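Local coordinates for protein transcriptional regulator, LacI family (Lactobacillus brevis, PDB 3JY6) that probably binds cis-regulatory DNA as a LacI-family transcription factor, the part described here belonging to its periplasmic-binding-protein-like domain, at residues Asp18-Phe21 / Ser22-Phe26; Ile49-Glu52 / Lys53-Arg57. All coordinates share one frame; numbering follows the deposited sequence.

Contact 1. Residues Asp18-Phe21 / Ser22-Phe26; sequences DDYF and STELF
Tyr20 O is gripped twice from the same face of its carbonyl plane. Glu24 N approaches nearly in line with the C=O bond at 3.0 Å from Tyr20 O, the regular i to i+4 bond, while the Thr23 hydroxyl donates through OG1 at 3.1 Å from Tyr20 O, entering from the flank at a C=O...donor angle of 109°. Thr23 places OG1 between its own N and carbonyl carbon (chi1 53°), which folds the hydroxyl back onto this oxygen. In this first turn of helix 20-34, within the beta-alpha-beta unit of strands 9-14 and 39-44, N-cap residue Asp19 accepts through its backbone O from Ser22 N at 2.9 Å, whereas the Ser22 hydroxyl bonds to Gln70. One turn apart, the bent Glu24 chain lays its CG over a face of the Tyr20 ring, a CH-pi contact 3.6 Å from CG to the ring centroid. The carboxylate plane lies 14° from that of the ring. Phe21 CE2 meets Leu25 CD1 at 4.3 Å. With Asp18 of the second subunit close to Glu24 OE2, the like charges would probably raise the affinity of these carboxylates for protons, though Lys27, a long and weak partner of Asp18 across the interface, would offset some of this.

Contact 2. Residues Ile49-Glu52 / Lys53-Arg57; sequences IERE and KTLLR
A bend at chi2 (54°), after a CG that leaves anti to the backbone N, turns the long Arg51 side chain along the helix, so that its guanidinium crosses the Leu55 side chain. Leu55 presents CD2 to one face of that flat group, toward its rim, with Arg51 CZ 4.0 Å from Leu55 CD2. Thr54 OG1 lies obliquely to the guanidinium, 3.8 Å from Arg51 NH1. With an alanine here instead of the arginine, Leu55 CD2 would probably lose the flat group it packs on, and Glu34 of the second subunit its long, weak ionic partner. Glu50 also bends at chi2, and its OE1 meets aliphatic carbon, 3.4 Å from Lys53 CD; the charged ends stay apart, with Glu50 OE1 5.1 Å from Lys53 NZ. Glu52, extended beyond CG, is buried, and its carboxylate takes bonds from Ser73 OG and Phe72 N in the loop after strand 66-70. Lys53 N to Ile49 O is weak at 3.3 Å, but Leu56 N to Glu52 O is 2.9 Å with an N-H...O angle of 161°. Glu52 and Leu56 touch strand 66-70 while Glu50 is exposed, as in a helix packed on the parallel sheet of a periplasmic-binding-protein-like lobe.

Contacts 1 and 2 lie in series on the two helices that flank strand 39-44 along the chain, helix 20-34 and helix 49-60. Their centres are about 19 Å apart and their nearest atoms about 11 Å, so they do not touch; strand 66-70 links them indirectly, meeting Phe21, Ser22 and Leu25 from one helix and Glu52 and Leu56 from the other. Contact 1 is the more central and also packs against helix 236-251. Its Tyr20 and Phe21 touch loops at Asp92, Asp218 and Gln234, consistent with the interlobe cleft where LacI-family relatives bind effectors, though no ligand defines a pocket here. Both contacts reach the second subunit, contact 1 chiefly around Asp18, contact 2 through Arg51 and Leu55.

Contact 1. Residues Asp18-Phe21 / Ser22-Phe26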
# COMPACT_ATOMS: atom_id res chain seq x y z
N ASP A 18 -3.30 4.51 0.29
CA ASP A 18 -3.33 3.47 -0.75
C ASP A 18 -2.09 3.59 -1.62
O ASP A 18 -1.75 2.65 -2.34
CB ASP A 18 -4.55 3.60 -1.66
CG ASP A 18 -5.83 3.24 -0.96
OD1 ASP A 18 -5.85 2.21 -0.23
OD2 ASP A 18 -6.82 3.97 -1.16
N ASP A 19 -1.44 4.75 -1.58
CA ASP A 19 -0.24 4.97 -2.37
C ASP A 19 0.97 4.36 -1.67
O ASP A 19 1.27 4.70 -0.54
CB ASP A 19 0.03 6.47 -2.59
CG ASP A 19 -1.12 7.19 -3.28
OD1 ASP A 19 -1.89 6.52 -4.01
OD2 ASP A 19 -1.25 8.42 -3.10
N TYR A 20 1.65 3.45 -2.36
CA TYR A 20 2.84 2.82 -1.82
C TYR A 20 3.85 3.91 -1.42
O TYR A 20 4.59 3.76 -0.45
CB TYR A 20 3.43 1.89 -2.88
CG TYR A 20 4.78 1.30 -2.55
CD1 TYR A 20 4.91 0.16 -1.74
CD2 TYR A 20 5.94 1.85 -3.09
CE1 TYR A 20 6.15 -0.40 -1.49
CE2 TYR A 20 7.19 1.29 -2.84
CZ TYR A 20 7.29 0.17 -2.04
OH TYR A 20 8.53 -0.39 -1.80
N PHE A 21 3.86 5.00 -2.19
CA PHE A 21 4.76 6.13 -1.92
C PHE A 21 4.58 6.65 -0.50
O PHE A 21 5.54 7.03 0.16
CB PHE A 21 4.48 7.27 -2.90
CG PHE A 21 5.35 8.49 -2.69
CD1 PHE A 21 6.60 8.58 -3.29
CD2 PHE A 21 4.91 9.54 -1.88
CE1 PHE A 21 7.41 9.71 -3.09
CE2 PHE A 21 5.71 10.67 -1.67
CZ PHE A 21 6.97 10.76 -2.28
N SER A 22 3.34 6.68 -0.04
CA SER A 22 3.02 7.18 1.29
C SER A 22 3.43 6.25 2.41
O SER A 22 4.04 6.67 3.39
CB SER A 22 1.53 7.46 1.40
OG SER A 22 1.19 8.60 0.63
N THR A 23 3.08 4.98 2.28
CA THR A 23 3.42 4.03 3.32
C THR A 23 4.92 3.86 3.46
O THR A 23 5.39 3.67 4.57
CB THR A 23 2.76 2.67 3.07
OG1 THR A 23 3.07 2.21 1.75
CG2 THR A 23 1.26 2.78 3.24
N GLU A 24 5.65 3.94 2.36
CA GLU A 24 7.12 3.82 2.40
C GLU A 24 7.66 5.09 3.02
O GLU A 24 8.61 5.06 3.80
CB GLU A 24 7.74 3.68 0.99
CG GLU A 24 7.83 2.26 0.47
CD GLU A 24 8.73 1.41 1.34
OE1 GLU A 24 9.96 1.64 1.35
OE2 GLU A 24 8.22 0.50 2.03
N LEU A 25 7.07 6.22 2.62
CA LEU A 25 7.48 7.51 3.16
C LEU A 25 7.45 7.38 4.67
O LEU A 25 8.42 7.70 5.35
CB LEU A 25 6.52 8.61 2.73
CG LEU A 25 7.00 10.03 3.02
CD1 LEU A 25 8.01 10.39 1.96
CD2 LEU A 25 5.84 11.00 2.98
N PHE A 26 6.32 6.91 5.18
CA PHE A 26 6.14 6.73 6.61
C PHE A 26 7.17 5.78 7.23
O PHE A 26 7.63 6.02 8.36
CB PHE A 26 4.75 6.19 6.93
CG PHE A 26 4.46 6.12 8.40
CD1 PHE A 26 4.33 7.29 9.16
CD2 PHE A 26 4.29 4.89 9.02
CE1 PHE A 26 4.04 7.22 10.54
CE2 PHE A 26 4.01 4.81 10.39
CZ PHE A 26 3.88 5.99 11.16

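Contact 2. Residues Ile49-Glu52 / Lys53-Arg57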
# COMPACT_ATOMS: atom_id res chain seq x y z
N ILE A 49 -9.48 17.22 1.13
CA ILE A 49 -8.89 18.38 1.77
C ILE A 49 -9.66 18.78 3.02
O ILE A 49 -9.11 19.41 3.92
CB ILE A 49 -8.80 19.58 0.78
CG1 ILE A 49 -8.14 20.78 1.47
CG2 ILE A 49 -10.19 19.96 0.29
CD1 ILE A 49 -6.71 20.55 1.90
N GLU A 50 -10.94 18.41 3.08
CA GLU A 50 -11.76 18.71 4.25
C GLU A 50 -11.38 17.73 5.36
O GLU A 50 -11.29 18.09 6.54
CB GLU A 50 -13.25 18.56 3.92
CG GLU A 50 -13.85 19.77 3.24
CD GLU A 50 -13.46 21.07 3.92
OE1 GLU A 50 -12.39 21.61 3.59
OE2 GLU A 50 -14.21 21.53 4.80
N ARG A 51 -11.16 16.48 4.96
CA ARG A 51 -10.77 15.44 5.91
C ARG A 51 -9.48 15.89 6.56
O ARG A 51 -9.31 15.82 7.78
CB ARG A 51 -10.57 14.12 5.17
CG ARG A 51 -10.12 12.96 6.04
CD ARG A 51 -11.06 12.73 7.23
NE ARG A 51 -10.61 11.60 8.04
CZ ARG A 51 -11.06 11.32 9.26
NH1 ARG A 51 -12.00 12.09 9.82
NH2 ARG A 51 -10.57 10.28 9.92
N GLU A 52 -8.56 16.38 5.74
CA GLU A 52 -7.28 16.85 6.21
C GLU A 52 -7.42 17.92 7.31
O GLU A 52 -6.69 17.89 8.31
CB GLU A 52 -6.47 17.39 5.03
CG GLU A 52 -5.11 17.90 5.38
CD GLU A 52 -4.18 17.94 4.18
OE1 GLU A 52 -3.05 18.45 4.32
OE2 GLU A 52 -4.56 17.46 3.09
N LYS A 53 -8.35 18.85 7.13
CA LYS A 53 -8.55 19.93 8.10
C LYS A 53 -8.96 19.41 9.46
O LYS A 53 -8.49 19.91 10.50
CB LYS A 53 -9.61 20.92 7.60
CG LYS A 53 -9.10 21.91 6.57
CD LYS A 53 -10.26 22.71 5.99
CE LYS A 53 -9.76 23.72 5.00
NZ LYS A 53 -8.84 24.67 5.67
N THR A 54 -9.83 18.41 9.49
CA THR A 54 -10.23 17.88 10.79
C THR A 54 -9.08 17.10 11.40
O THR A 54 -8.94 17.07 12.61
CB THR A 54 -11.51 17.02 10.71
OG1 THR A 54 -11.19 15.64 10.92
CG2 THR A 54 -12.22 17.22 9.38
N LEU A 55 -8.23 16.50 10.57
CA LEU A 55 -7.09 15.76 11.12
C LEU A 55 -6.14 16.78 11.76
O LEU A 55 -5.63 16.57 12.87
CB LEU A 55 -6.37 14.98 10.02
CG LEU A 55 -7.13 13.79 9.41
CD1 LEU A 55 -6.25 13.08 8.37
CD2 LEU A 55 -7.53 12.81 10.51
N LEU A 56 -5.91 17.89 11.06
CA LEU A 56 -5.03 18.93 11.59
C LEU A 56 -5.59 19.52 12.89
O LEU A 56 -4.84 19.79 13.84
CB LEU A 56 -4.86 20.05 10.55
CG LEU A 56 -3.91 19.82 9.36
CD1 LEU A 56 -4.15 20.92 8.32
CD2 LEU A 56 -2.45 19.79 9.83
N ARG A 57 -6.90 19.71 12.95
CA ARG A 57 -7.52 20.27 14.15
C ARG A 57 -7.34 19.31 15.31
O ARG A 57 -7.24 19.72 16.46
CB ARG A 57 -9.01 20.55 13.94
CG ARG A 57 -9.33 21.73 13.01
CD ARG A 57 -10.84 21.95 12.94
NE ARG A 57 -11.34 22.04 11.57
CZ ARG A 57 -11.32 23.14 10.83
NH1 ARG A 57 -10.82 24.27 11.32
NH2 ARG A 57 -11.80 23.11 9.59